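Local coordinates for protein nitrite reductase (Hyphomicrobium denitrificans, PDB 2DV6) that probably catalyses the one-electron reduction of nitrite to nitric oxide at copper centres, taking its electrons from cytochrome c, at residues A[197-202]-A[275-280]; A[204-209]-A[245-250]; A[222-227]-A[255-260]. One frame throughout, in Å; residues are numbered along the deposited sequence.

Contact 1 of 3, residues A[197-202]-A[275-280]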
ATOM      1  N   LEU A 197      35.471  21.115  31.925  1.00 24.81           N
ATOM      2  CA  LEU A 197      36.647  20.784  32.705  1.00 25.34           C
ATOM      3  C   LEU A 197      37.797  21.658  32.234  1.00 25.99           C
ATOM      4  O   LEU A 197      37.971  21.901  31.037  1.00 26.11           O
ATOM      5  CB  LEU A 197      36.951  19.260  32.670  1.00 26.01           C
ATOM      6  CG  LEU A 197      35.735  18.324  32.914  1.00 26.08           C
ATOM      7  CD1 LEU A 197      36.062  16.869  32.604  1.00 27.08           C
ATOM      8  CD2 LEU A 197      35.119  18.463  34.359  1.00 25.93           C
ATOM      9  N   ARG A 198      38.560  22.188  33.189  1.00 25.47           N
ATOM     10  CA  ARG A 198      39.587  23.163  32.881  1.00 25.06           C
ATOM     11  C   ARG A 198      40.852  22.854  33.695  1.00 25.99           C
ATOM     12  O   ARG A 198      40.819  22.861  34.922  1.00 26.68           O
ATOM     13  CB  ARG A 198      39.066  24.585  33.139  1.00 22.87           C
ATOM     14  CG  ARG A 198      39.940  25.683  32.600  1.00 21.17           C
ATOM     15  CD  ARG A 198      39.193  27.021  32.627  1.00 20.39           C
ATOM     16  NE  ARG A 198      39.929  27.998  31.815  1.00 20.46           N
ATOM     17  CZ  ARG A 198      39.394  29.052  31.224  1.00 21.66           C
ATOM     18  NH1 ARG A 198      38.102  29.293  31.368  1.00 22.38           N
ATOM     19  NH2 ARG A 198      40.152  29.861  30.471  1.00 22.56           N
ATOM     20  N   VAL A 199      41.945  22.528  33.012  1.00 25.89           N
ATOM     21  CA  VAL A 199      43.194  22.169  33.679  1.00 25.60           C
ATOM     22  C   VAL A 199      44.283  22.833  32.844  1.00 27.42           C
ATOM     23  O   VAL A 199      43.987  23.483  31.811  1.00 25.99           O
ATOM     24  CB  VAL A 199      43.447  20.611  33.784  1.00 25.83           C
ATOM     25  CG1 VAL A 199      42.322  19.873  34.556  1.00 24.07           C
ATOM     26  CG2 VAL A 199      43.653  19.969  32.403  1.00 23.85           C
ATOM     27  N   ARG A 200      45.530  22.635  33.282  1.00 28.60           N
ATOM     28  CA  ARG A 200      46.703  23.259  32.719  1.00 30.68           C
ATOM     29  C   ARG A 200      47.586  22.154  32.138  1.00 30.30           C
ATOM     30  O   ARG A 200      47.632  21.063  32.718  1.00 30.42           O
ATOM     31  CB  ARG A 200      47.433  23.957  33.868  1.00 33.40           C
ATOM     32  CG  ARG A 200      48.634  24.768  33.493  1.00 37.36           C
ATOM     33  CD  ARG A 200      49.676  24.467  34.545  1.00 41.71           C
ATOM     34  NE  ARG A 200      50.771  25.431  34.586  1.00 45.19           N
ATOM     35  CZ  ARG A 200      52.002  25.196  34.152  1.00 45.62           C
ATOM     36  NH1 ARG A 200      52.317  24.017  33.600  1.00 46.62           N
ATOM     37  NH2 ARG A 200      52.909  26.157  34.257  1.00 45.81           N
ATOM     38  N   VAL A 201      48.281  22.408  31.015  1.00 30.05           N
ATOM     39  CA  VAL A 201      49.260  21.441  30.538  1.00 30.09           C
ATOM     40  C   VAL A 201      50.155  21.026  31.700  1.00 30.97           C
ATOM     41  O   VAL A 201      50.591  21.872  32.493  1.00 30.97           O
ATOM     42  CB  VAL A 201      50.289  21.939  29.491  1.00 30.23           C
ATOM     43  CG1 VAL A 201      50.251  21.119  28.210  1.00 31.18           C
ATOM     44  CG2 VAL A 201      50.390  23.436  29.365  1.00 30.15           C
ATOM     45  N   GLY A 202      50.443  19.739  31.774  1.00 30.46           N
ATOM     46  CA  GLY A 202      51.343  19.243  32.804  1.00 31.43           C
ATOM     47  C   GLY A 202      50.608  18.707  34.011  1.00 32.47           C
ATOM     48  O   GLY A 202      51.204  17.973  34.823  1.00 32.93           O
ATOM     49  N   GLY A 275      30.977  16.692  26.437  1.00 18.14           N
ATOM     50  CA  GLY A 275      31.371  17.890  27.173  1.00 18.60           C
ATOM     51  C   GLY A 275      32.687  18.424  26.647  1.00 20.00           C
ATOM     52  O   GLY A 275      33.243  17.900  25.688  1.00 21.55           O
ATOM     53  N   LEU A 276      33.181  19.490  27.242  1.00 19.78           N
ATOM     54  CA  LEU A 276      34.505  20.016  26.860  1.00 20.62           C
ATOM     55  C   LEU A 276      35.501  19.991  28.037  1.00 21.14           C
ATOM     56  O   LEU A 276      35.114  20.199  29.208  1.00 18.76           O
ATOM     57  CB  LEU A 276      34.393  21.466  26.362  1.00 20.31           C
ATOM     58  CG  LEU A 276      33.737  21.666  24.987  1.00 20.53           C
ATOM     59  CD1 LEU A 276      33.665  23.137  24.671  1.00 19.44           C
ATOM     60  CD2 LEU A 276      34.510  20.947  23.899  1.00 20.31           C
ATOM     61  N   LEU A 277      36.768  19.786  27.672  1.00 20.64           N
ATOM     62  CA  LEU A 277      37.885  19.762  28.564  1.00 22.10           C
ATOM     63  C   LEU A 277      38.906  20.710  27.963  1.00 23.26           C
ATOM     64  O   LEU A 277      39.444  20.434  26.865  1.00 23.66           O
ATOM     65  CB  LEU A 277      38.494  18.365  28.605  1.00 22.90           C
ATOM     66  CG  LEU A 277      39.669  17.888  29.513  1.00 24.90           C
ATOM     67  CD1 LEU A 277      40.855  17.309  28.776  1.00 24.88           C
ATOM     68  CD2 LEU A 277      40.093  18.768  30.698  1.00 23.31           C
ATOM     69  N   LEU A 278      39.185  21.805  28.670  1.00 21.71           N
ATOM     70  CA  LEU A 278      40.194  22.723  28.225  1.00 23.05           C
ATOM     71  C   LEU A 278      41.506  22.377  28.947  1.00 24.20           C
ATOM     72  O   LEU A 278      41.537  22.335  30.180  1.00 23.46           O
ATOM     73  CB  LEU A 278      39.793  24.189  28.512  1.00 21.80           C
ATOM     74  CG  LEU A 278      40.903  25.253  28.252  1.00 22.07           C
ATOM     75  CD1 LEU A 278      41.397  25.302  26.801  1.00 21.76           C
ATOM     76  CD2 LEU A 278      40.512  26.681  28.687  1.00 20.07           C
ATOM     77  N   VAL A 279      42.568  22.148  28.169  1.00 24.61           N
ATOM     78  CA  VAL A 279      43.932  22.073  28.705  1.00 24.96           C
ATOM     79  C   VAL A 279      44.677  23.353  28.297  1.00 25.53           C
ATOM     80  O   VAL A 279      45.119  23.497  27.156  1.00 24.88           O
ATOM     81  CB  VAL A 279      44.697  20.802  28.252  1.00 25.13           C
ATOM     82  CG1 VAL A 279      46.109  20.750  28.884  1.00 23.36           C
ATOM     83  CG2 VAL A 279      43.870  19.530  28.592  1.00 23.48           C
ATOM     84  N   GLU A 280      44.779  24.284  29.249  1.00 25.48           N
ATOM     85  CA  GLU A 280      45.379  25.590  29.035  1.00 26.30           C
ATOM     86  C   GLU A 280      46.862  25.463  28.686  1.00 27.02           C
ATOM     87  O   GLU A 280      47.551  24.568  29.218  1.00 26.18           O
ATOM     88  CB  GLU A 280      45.238  26.435  30.308  1.00 26.78           C
ATOM     89  CG  GLU A 280      43.802  26.908  30.639  1.00 29.73           C
ATOM     90  CD  GLU A 280      43.760  28.140  31.559  1.00 30.73           C
ATOM     91  OE1 GLU A 280      44.825  28.720  31.847  1.00 31.88           O
ATOM     92  OE2 GLU A 280      42.658  28.537  31.996  1.00 31.71           O
TER
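Arg-198 reaches along Leu-278 to the carboxylate of Glu-280, two residues further down the neighbouring strand. Its CB leaves the sheet on the face of Leu-278 and Glu-280; CG stands anti to the backbone N (chi1 -168°) and the chain runs extended to NE, which carries NE past its bridge partner Leu-278 to Glu-280. CG and CD run past Leu-278 CD2 and Glu-280 OE2, Arg-198 CD at 3.8 Å from the latter. NE then donates to the anti lone pair of Glu-280 OE2 at 2.8 Å, in a salt bridge that NH2 joins only weakly. Leu-278 CD2 lies against one face of the guanidinium, 3.4 Å from Arg-198 NE and 3.6 Å from its CZ, while the guanidinium and carboxylate planes stand 70° apart. At the far tip NH1 bonds Glu-291 and the carbonyl of Pro-153.

Strands 197-200 and 275-280 are a parallel pair at 19°, in one sheet of a cupredoxin-type sandwich. Five backbone bonds set the register, from Leu-197 N to Leu-276 O (2.9 Å) through Val-201 N to Glu-280 O (2.9 Å). On the sheet face opposite the salt bridge, Leu-277 CD2 packs on Leu-197 CB at 3.7 Å, and Val-199 CG2 meets Val-279 CG2 at 3.8 Å.

Contact 2 of 3, residues A[204-209]-A[245-250]; sequences TVELHL and VVTFKA
Val-205 and Phe-248 form a hydrogen-bonded pair of the antiparallel strands 204-209 and 245-249, the latter outermost within the chain in one sheet of a cupredoxin-type sandwich. Phe-248 N reaches Val-205 O at 2.9 Å, and Val-205 N returns a bond to Phe-248 O. The Phe-248 ring takes the crowded position between its backbone N and carbonyl carbon (chi1 64°), which swings it alongside Val-205. Val-205 CB stands over the ring face, 3.9 Å from the Phe-248 centroid and 18° off the normal, a CH-pi contact. Next along this face, Val-246 CG1, also placed between its backbone N and carbonyl carbon, crosses to Leu-207 CB at 3.8 Å.

The face of Thr-204, Glu-206, His-208, Val-245, Thr-247 and Lys-249 is mixed. Val-245 CB sits over the His-208 ring, 4.2 Å from its centroid, and the two side chains run the same way. The ring's rotation is fixed at both nitrogens: NE2 donates almost straight (172°) to Glu-206 OE1 at 2.7 Å, in the ring plane, and ND1 bonds Glu-243. Glu-206 OE2 goes to the backbone N of Ala-445 of the second subunit; a strand of that subunit also pairs with residues 246-248 and continues the sheet across the interface. Thr-247 OG1 bonds Gly-443 O of that subunit, and on the same face Glu-206 CG lies 3.8 Å from Thr-247 OG1.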
ATOM      1  N   THR A 204      48.003  16.509  36.297  1.00 29.59           N
ATOM      2  CA  THR A 204      47.597  15.136  36.392  1.00 29.90           C
ATOM      3  C   THR A 204      46.159  15.167  36.862  1.00 29.28           C
ATOM      4  O   THR A 204      45.832  15.850  37.836  1.00 29.71           O
ATOM      5  CB  THR A 204      48.499  14.375  37.394  1.00 30.36           C
ATOM      6  OG1 THR A 204      49.794  14.221  36.814  1.00 32.41           O
ATOM      7  CG2 THR A 204      47.963  13.021  37.671  1.00 30.41           C
ATOM      8  N   VAL A 205      45.291  14.469  36.139  1.00 28.17           N
ATOM      9  CA  VAL A 205      43.891  14.481  36.458  1.00 26.93           C
ATOM     10  C   VAL A 205      43.561  13.187  37.141  1.00 27.13           C
ATOM     11  O   VAL A 205      43.929  12.109  36.662  1.00 26.24           O
ATOM     12  CB  VAL A 205      42.997  14.621  35.192  1.00 26.57           C
ATOM     13  CG1 VAL A 205      41.516  14.424  35.554  1.00 24.99           C
ATOM     14  CG2 VAL A 205      43.227  15.969  34.508  1.00 25.32           C
ATOM     15  N   GLU A 206      42.868  13.291  38.267  1.00 26.41           N
ATOM     16  CA  GLU A 206      42.408  12.103  38.923  1.00 26.29           C
ATOM     17  C   GLU A 206      40.902  12.120  38.801  1.00 25.81           C
ATOM     18  O   GLU A 206      40.224  12.905  39.448  1.00 25.81           O
ATOM     19  CB  GLU A 206      42.850  12.070  40.383  1.00 27.07           C
ATOM     20  CG  GLU A 206      42.428  10.813  41.107  1.00 29.74           C
ATOM     21  CD  GLU A 206      42.794  10.853  42.602  1.00 31.95           C
ATOM     22  OE1 GLU A 206      41.866  10.909  43.438  1.00 31.84           O
ATOM     23  OE2 GLU A 206      44.007  10.839  42.926  1.00 33.39           O
ATOM     24  N   LEU A 207      40.380  11.255  37.947  1.00 25.94           N
ATOM     25  CA  LEU A 207      38.953  11.252  37.660  1.00 25.24           C
ATOM     26  C   LEU A 207      38.209  10.236  38.515  1.00 25.24           C
ATOM     27  O   LEU A 207      38.545   9.059  38.521  1.00 26.04           O
ATOM     28  CB  LEU A 207      38.725  10.963  36.168  1.00 26.11           C
ATOM     29  CG  LEU A 207      37.209  10.931  35.934  1.00 27.09           C
ATOM     30  CD1 LEU A 207      36.702  12.287  35.472  1.00 28.04           C
ATOM     31  CD2 LEU A 207      36.848   9.852  35.019  1.00 28.83           C
ATOM     32  N   HIS A 208      37.178  10.680  39.227  1.00 24.24           N
ATOM     33  CA  HIS A 208      36.252   9.747  39.855  1.00 24.60           C
ATOM     34  C   HIS A 208      34.927   9.778  39.127  1.00 23.89           C
ATOM     35  O   HIS A 208      34.182  10.770  39.187  1.00 22.83           O
ATOM     36  CB  HIS A 208      36.061  10.049  41.353  1.00 25.43           C
ATOM     37  CG  HIS A 208      37.336   9.975  42.135  1.00 26.09           C
ATOM     38  ND1 HIS A 208      37.559   9.022  43.103  1.00 26.34           N
ATOM     39  CD2 HIS A 208      38.470  10.706  42.057  1.00 26.39           C
ATOM     40  CE1 HIS A 208      38.773   9.180  43.601  1.00 26.84           C
ATOM     41  NE2 HIS A 208      39.346  10.197  42.987  1.00 28.41           N
ATOM     42  N   LEU A 209      34.641   8.674  38.457  1.00 23.73           N
ATOM     43  CA  LEU A 209      33.396   8.520  37.718  1.00 24.46           C
ATOM     44  C   LEU A 209      32.434   7.625  38.462  1.00 24.16           C
ATOM     45  O   LEU A 209      32.712   6.422  38.627  1.00 24.41           O
ATOM     46  CB  LEU A 209      33.647   7.957  36.303  1.00 25.56           C
ATOM     47  CG  LEU A 209      32.427   8.043  35.320  1.00 28.42           C
ATOM     48  CD1 LEU A 209      32.863   7.702  33.918  1.00 29.70           C
ATOM     49  CD2 LEU A 209      31.351   7.077  35.684  1.00 29.96           C
ATOM     50  N   VAL A 245      37.922   4.791  38.937  1.00 27.59           N
ATOM     51  CA  VAL A 245      38.857   5.895  39.051  1.00 27.04           C
ATOM     52  C   VAL A 245      40.055   5.691  38.164  1.00 26.82           C
ATOM     53  O   VAL A 245      40.519   4.567  37.959  1.00 26.42           O
ATOM     54  CB  VAL A 245      39.149   6.395  40.561  1.00 28.04           C
ATOM     55  CG1 VAL A 245      38.461   5.555  41.625  1.00 26.95           C
ATOM     56  CG2 VAL A 245      40.629   6.722  40.845  1.00 26.52           C
ATOM     57  N   VAL A 246      40.485   6.787  37.551  1.00 26.37           N
ATOM     58  CA  VAL A 246      41.540   6.716  36.564  1.00 27.31           C
ATOM     59  C   VAL A 246      42.368   7.986  36.725  1.00 27.44           C
ATOM     60  O   VAL A 246      41.804   9.050  36.956  1.00 28.24           O
ATOM     61  CB  VAL A 246      40.978   6.559  35.093  1.00 26.60           C
ATOM     62  CG1 VAL A 246      40.163   7.802  34.643  1.00 26.96           C
ATOM     63  CG2 VAL A 246      42.097   6.358  34.144  1.00 26.69           C
ATOM     64  N   THR A 247      43.691   7.863  36.646  1.00 26.47           N
ATOM     65  CA  THR A 247      44.558   9.039  36.687  1.00 26.49           C
ATOM     66  C   THR A 247      45.221   9.168  35.333  1.00 26.44           C
ATOM     67  O   THR A 247      45.651   8.169  34.770  1.00 26.54           O
ATOM     68  CB  THR A 247      45.640   8.888  37.811  1.00 26.25           C
ATOM     69  OG1 THR A 247      44.974   8.784  39.067  1.00 25.74           O
ATOM     70  CG2 THR A 247      46.609  10.078  37.853  1.00 25.41           C
ATOM     71  N   PHE A 248      45.316  10.376  34.800  1.00 26.01           N
ATOM     72  CA  PHE A 248      45.972  10.537  33.510  1.00 26.72           C
ATOM     73  C   PHE A 248      46.676  11.864  33.439  1.00 27.64           C
ATOM     74  O   PHE A 248      46.260  12.815  34.085  1.00 28.00           O
ATOM     75  CB  PHE A 248      45.000  10.327  32.307  1.00 27.01           C
ATOM     76  CG  PHE A 248      43.884  11.340  32.210  1.00 26.97           C
ATOM     77  CD1 PHE A 248      44.085  12.566  31.567  1.00 27.21           C
ATOM     78  CD2 PHE A 248      42.632  11.057  32.720  1.00 27.12           C
ATOM     79  CE1 PHE A 248      43.046  13.509  31.465  1.00 25.98           C
ATOM     80  CE2 PHE A 248      41.578  11.990  32.613  1.00 27.51           C
ATOM     81  CZ  PHE A 248      41.803  13.222  32.010  1.00 27.36           C
ATOM     82  N   LYS A 249      47.764  11.914  32.686  1.00 28.21           N
ATOM     83  CA  LYS A 249      48.460  13.178  32.433  1.00 30.58           C
ATOM     84  C   LYS A 249      47.873  13.948  31.239  1.00 29.79           C
ATOM     85  O   LYS A 249      47.502  13.349  30.210  1.00 30.42           O
ATOM     86  CB  LYS A 249      49.972  12.952  32.224  1.00 32.52           C
ATOM     87  CG  LYS A 249      50.723  12.611  33.524  1.00 36.69           C
ATOM     88  CD  LYS A 249      52.247  12.739  33.363  1.00 41.33           C
ATOM     89  CE  LYS A 249      52.772  14.178  33.736  1.00 44.58           C
ATOM     90  NZ  LYS A 249      53.175  14.349  35.216  1.00 46.57           N
ATOM     91  N   ALA A 250      47.810  15.262  31.391  1.00 28.87           N
ATOM     92  CA  ALA A 250      47.422  16.182  30.330  1.00 28.41           C
ATOM     93  C   ALA A 250      48.672  16.719  29.674  1.00 28.60           C
ATOM     94  O   ALA A 250      49.270  17.673  30.152  1.00 28.99           O
ATOM     95  CB  ALA A 250      46.591  17.333  30.885  1.00 27.89           C
TER

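Contact 3 of 3, residues A[222-227]-A[255-260]. With CU (copper (II) ion), chain H; CU (copper (II) ion), chain G.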
ATOM      1  N   ASP A 222      35.597   9.057  27.521  1.00 25.39           N
ATOM      2  CA  ASP A 222      36.776   9.142  26.644  1.00 26.05           C
ATOM      3  C   ASP A 222      37.075  10.661  26.581  1.00 25.27           C
ATOM      4  O   ASP A 222      36.200  11.423  26.162  1.00 24.71           O
ATOM      5  CB  ASP A 222      36.363   8.568  25.253  1.00 28.93           C
ATOM      6  CG  ASP A 222      37.375   8.861  24.090  1.00 32.87           C
ATOM      7  OD1 ASP A 222      37.182   8.248  23.001  1.00 34.54           O
ATOM      8  OD2 ASP A 222      38.346   9.665  24.214  1.00 34.84           O
ATOM      9  N   PHE A 223      38.261  11.099  27.031  1.00 23.82           N
ATOM     10  CA  PHE A 223      38.703  12.501  26.874  1.00 23.48           C
ATOM     11  C   PHE A 223      39.648  12.632  25.665  1.00 24.31           C
ATOM     12  O   PHE A 223      40.670  11.917  25.610  1.00 24.16           O
ATOM     13  CB  PHE A 223      39.461  13.023  28.117  1.00 22.33           C
ATOM     14  CG  PHE A 223      38.684  12.945  29.415  1.00 22.87           C
ATOM     15  CD1 PHE A 223      38.813  11.828  30.265  1.00 23.08           C
ATOM     16  CD2 PHE A 223      37.867  13.988  29.809  1.00 21.48           C
ATOM     17  CE1 PHE A 223      38.113  11.765  31.475  1.00 22.64           C
ATOM     18  CE2 PHE A 223      37.167  13.941  31.002  1.00 22.73           C
ATOM     19  CZ  PHE A 223      37.270  12.812  31.837  1.00 22.25           C
ATOM     20  N   HIS A 224      39.348  13.535  24.726  1.00 23.61           N
ATOM     21  CA  HIS A 224      40.262  13.741  23.571  1.00 25.49           C
ATOM     22  C   HIS A 224      41.592  14.387  23.993  1.00 26.20           C
ATOM     23  O   HIS A 224      42.568  14.354  23.235  1.00 26.87           O
ATOM     24  CB  HIS A 224      39.611  14.576  22.446  1.00 24.94           C
ATOM     25  CG  HIS A 224      38.517  13.872  21.724  1.00 23.62           C
ATOM     26  ND1 HIS A 224      37.900  14.409  20.617  1.00 24.56           N
ATOM     27  CD2 HIS A 224      37.963  12.651  21.907  1.00 23.39           C
ATOM     28  CE1 HIS A 224      36.982  13.568  20.171  1.00 23.32           C
ATOM     29  NE2 HIS A 224      36.997  12.496  20.937  1.00 23.47           N
ATOM     30  N   GLY A 225      41.615  15.001  25.177  1.00 27.11           N
ATOM     31  CA  GLY A 225      42.875  15.499  25.742  1.00 29.20           C
ATOM     32  C   GLY A 225      43.682  14.506  26.587  1.00 29.58           C
ATOM     33  O   GLY A 225      44.741  14.859  27.116  1.00 30.13           O
ATOM     34  N   ALA A 226      43.167  13.283  26.722  1.00 28.75           N
ATOM     35  CA  ALA A 226      43.867  12.212  27.407  1.00 29.12           C
ATOM     36  C   ALA A 226      44.677  11.360  26.421  1.00 29.25           C
ATOM     37  O   ALA A 226      44.269  11.153  25.252  1.00 30.92           O
ATOM     38  CB  ALA A 226      42.875  11.343  28.214  1.00 26.34           C
ATOM     39  N   THR A 227      45.829  10.878  26.880  1.00 29.01           N
ATOM     40  CA  THR A 227      46.706  10.026  26.056  1.00 29.30           C
ATOM     41  C   THR A 227      46.708   8.614  26.628  1.00 29.55           C
ATOM     42  O   THR A 227      47.126   8.411  27.768  1.00 30.26           O
ATOM     43  CB  THR A 227      48.151  10.563  26.036  1.00 29.37           C
ATOM     44  OG1 THR A 227      48.158  11.875  25.492  1.00 30.39           O
ATOM     45  CG2 THR A 227      49.053   9.697  25.200  1.00 28.06           C
ATOM     46  N   ILE A 255      41.626  22.512  23.260  1.00 23.41           N
ATOM     47  CA  ILE A 255      40.259  22.479  23.707  1.00 22.56           C
ATOM     48  C   ILE A 255      39.611  21.168  23.190  1.00 22.22           C
ATOM     49  O   ILE A 255      39.409  21.004  21.979  1.00 22.63           O
ATOM     50  CB  ILE A 255      39.480  23.757  23.221  1.00 21.63           C
ATOM     51  CG1 ILE A 255      38.039  23.731  23.696  1.00 20.52           C
ATOM     52  CG2 ILE A 255      39.551  23.929  21.683  1.00 21.32           C
ATOM     53  CD1 ILE A 255      37.862  23.717  25.261  1.00 20.31           C
ATOM     54  N   TYR A 256      39.320  20.239  24.096  1.00 21.33           N
ATOM     55  CA  TYR A 256      39.035  18.861  23.716  1.00 21.16           C
ATOM     56  C   TYR A 256      37.608  18.463  23.997  1.00 21.10           C
ATOM     57  O   TYR A 256      37.068  18.788  25.037  1.00 21.11           O
ATOM     58  CB  TYR A 256      39.966  17.908  24.482  1.00 21.21           C
ATOM     59  CG  TYR A 256      41.437  18.094  24.134  1.00 23.75           C
ATOM     60  CD1 TYR A 256      42.302  18.785  24.992  1.00 24.04           C
ATOM     61  CD2 TYR A 256      41.961  17.583  22.941  1.00 23.97           C
ATOM     62  CE1 TYR A 256      43.638  18.940  24.683  1.00 24.15           C
ATOM     63  CE2 TYR A 256      43.288  17.755  22.607  1.00 24.98           C
ATOM     64  CZ  TYR A 256      44.127  18.429  23.486  1.00 25.94           C
ATOM     65  OH  TYR A 256      45.461  18.586  23.150  1.00 26.21           O
ATOM     66  N   VAL A 257      36.985  17.706  23.101  1.00 21.49           N
ATOM     67  CA  VAL A 257      35.720  17.093  23.514  1.00 21.08           C
ATOM     68  C   VAL A 257      35.956  15.856  24.350  1.00 21.11           C
ATOM     69  O   VAL A 257      36.991  15.181  24.218  1.00 20.65           O
ATOM     70  CB  VAL A 257      34.599  16.981  22.386  1.00 22.13           C
ATOM     71  CG1 VAL A 257      35.052  17.480  21.046  1.00 20.46           C
ATOM     72  CG2 VAL A 257      33.796  15.651  22.405  1.00 19.22           C
ATOM     73  N   TYR A 258      35.016  15.589  25.253  1.00 19.95           N
ATOM     74  CA  TYR A 258      34.993  14.284  25.881  1.00 19.99           C
ATOM     75  C   TYR A 258      33.568  13.763  25.793  1.00 19.91           C
ATOM     76  O   TYR A 258      32.644  14.558  25.655  1.00 21.08           O
ATOM     77  CB  TYR A 258      35.472  14.368  27.338  1.00 19.14           C
ATOM     78  CG  TYR A 258      34.543  15.060  28.299  1.00 19.64           C
ATOM     79  CD1 TYR A 258      33.489  14.375  28.881  1.00 20.30           C
ATOM     80  CD2 TYR A 258      34.745  16.399  28.663  1.00 19.93           C
ATOM     81  CE1 TYR A 258      32.617  15.016  29.811  1.00 20.23           C
ATOM     82  CE2 TYR A 258      33.904  17.029  29.587  1.00 21.20           C
ATOM     83  CZ  TYR A 258      32.837  16.325  30.162  1.00 21.69           C
ATOM     84  OH  TYR A 258      31.959  16.927  31.069  1.00 21.52           O
ATOM     85  N   HIS A 259      33.385  12.449  25.879  1.00 18.84           N
ATOM     86  CA  HIS A 259      32.058  11.873  25.741  1.00 19.56           C
ATOM     87  C   HIS A 259      32.051  10.465  26.330  1.00 20.08           C
ATOM     88  O   HIS A 259      33.109   9.865  26.520  1.00 19.92           O
ATOM     89  CB  HIS A 259      31.667  11.824  24.246  1.00 18.55           C
ATOM     90  CG  HIS A 259      32.698  11.182  23.378  1.00 18.39           C
ATOM     91  ND1 HIS A 259      32.825   9.812  23.260  1.00 21.06           N
ATOM     92  CD2 HIS A 259      33.660  11.719  22.583  1.00 18.70           C
ATOM     93  CE1 HIS A 259      33.812   9.535  22.419  1.00 20.04           C
ATOM     94  NE2 HIS A 259      34.345  10.673  22.011  1.00 19.15           N
ATOM     95  N   CYS A 260      30.873   9.937  26.611  1.00 19.94           N
ATOM     96  CA  CYS A 260      30.786   8.546  27.013  1.00 21.01           C
ATOM     97  C   CYS A 260      31.328   7.679  25.887  1.00 21.90           C
ATOM     98  O   CYS A 260      31.173   7.993  24.703  1.00 21.54           O
ATOM     99  CB  CYS A 260      29.354   8.163  27.339  1.00 21.93           C
ATOM    100  SG  CYS A 260      29.120   6.461  27.914  1.00 21.80           S
TER
HETATM  101 CU    CU H 501      35.870  10.769  20.662  1.00 28.87          CU
HETATM  102 CU    CU G 500      27.099   6.500  28.575  1.00 24.12          CU
HETATM  103  O   HOH W   1      36.186   8.337  20.043  0.50 36.49           O
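His-224 and His-259 bring their rings to one copper ion at nearly a right angle, with planes 89° apart. His-224 NE2 binds the metal at 2.1 Å and His-259 NE2 binds it at 2.0 Å; His-416 of the second subunit and a water complete the site. His-224 NE2 lies at the edge of the His-259 ring, near its plane. The His-259 ring is placed by CG lying between the backbone N and the carbonyl carbon (chi1 51°), and its ND1 donates almost straight to Cys-260 O at 2.8 Å, in the ring plane but from above the carbonyl plane. His-224 carries Val-257 O over one ring face, while its ND1 is held by Gln-389 of the second subunit.

Asp-222 runs alongside His-259, its carboxylate turned 51° from the ring, with Asp-222 OD1 3.7 Å from the copper. On the other face of the sheet Phe-223 and Tyr-258 lie side by side, pointing the same way with rings oblique, and Phe-223 CD2 packs on Tyr-258 CB at 3.5 Å. The type I beta turn from Phe-223 to Ala-226 puts Gly-225 CA over the centre of the Tyr-256 ring, a CH-pi contact 3.4 Å from its centroid.

Cys-260 SG ligates a second copper at 2.1 Å, together with His-219, His-268 and Met-273. Adjacent residues thus serve the two centres, and this Cys-His link, as in other copper nitrite reductases, is the probable electron path from the type 1 to the catalytic type 2 copper.

All three contacts belong to one cupredoxin domain, with centres 10 to 12 Å apart. Contacts 1 and 3 share a sheet in the order 197-200, 274-280, 254-259, 222-223; Leu-277 O with Tyr-256 N and Gly-275 N with Tyr-258 O probably bond its middle strands. Contact 2 lies in the facing sheet, and Phe-248, Leu-207 and Leu-197 converge on Phe-223 between the two. Along the chain, strands 197-200, 204-211 and 222-223 come first, then 243-249, 254-259 and 274-280, so contacts 2 and 3 interleave within the span of contact 1. Contacts 2 and 3 also meet the second subunit, so core, copper site and interface adjoin.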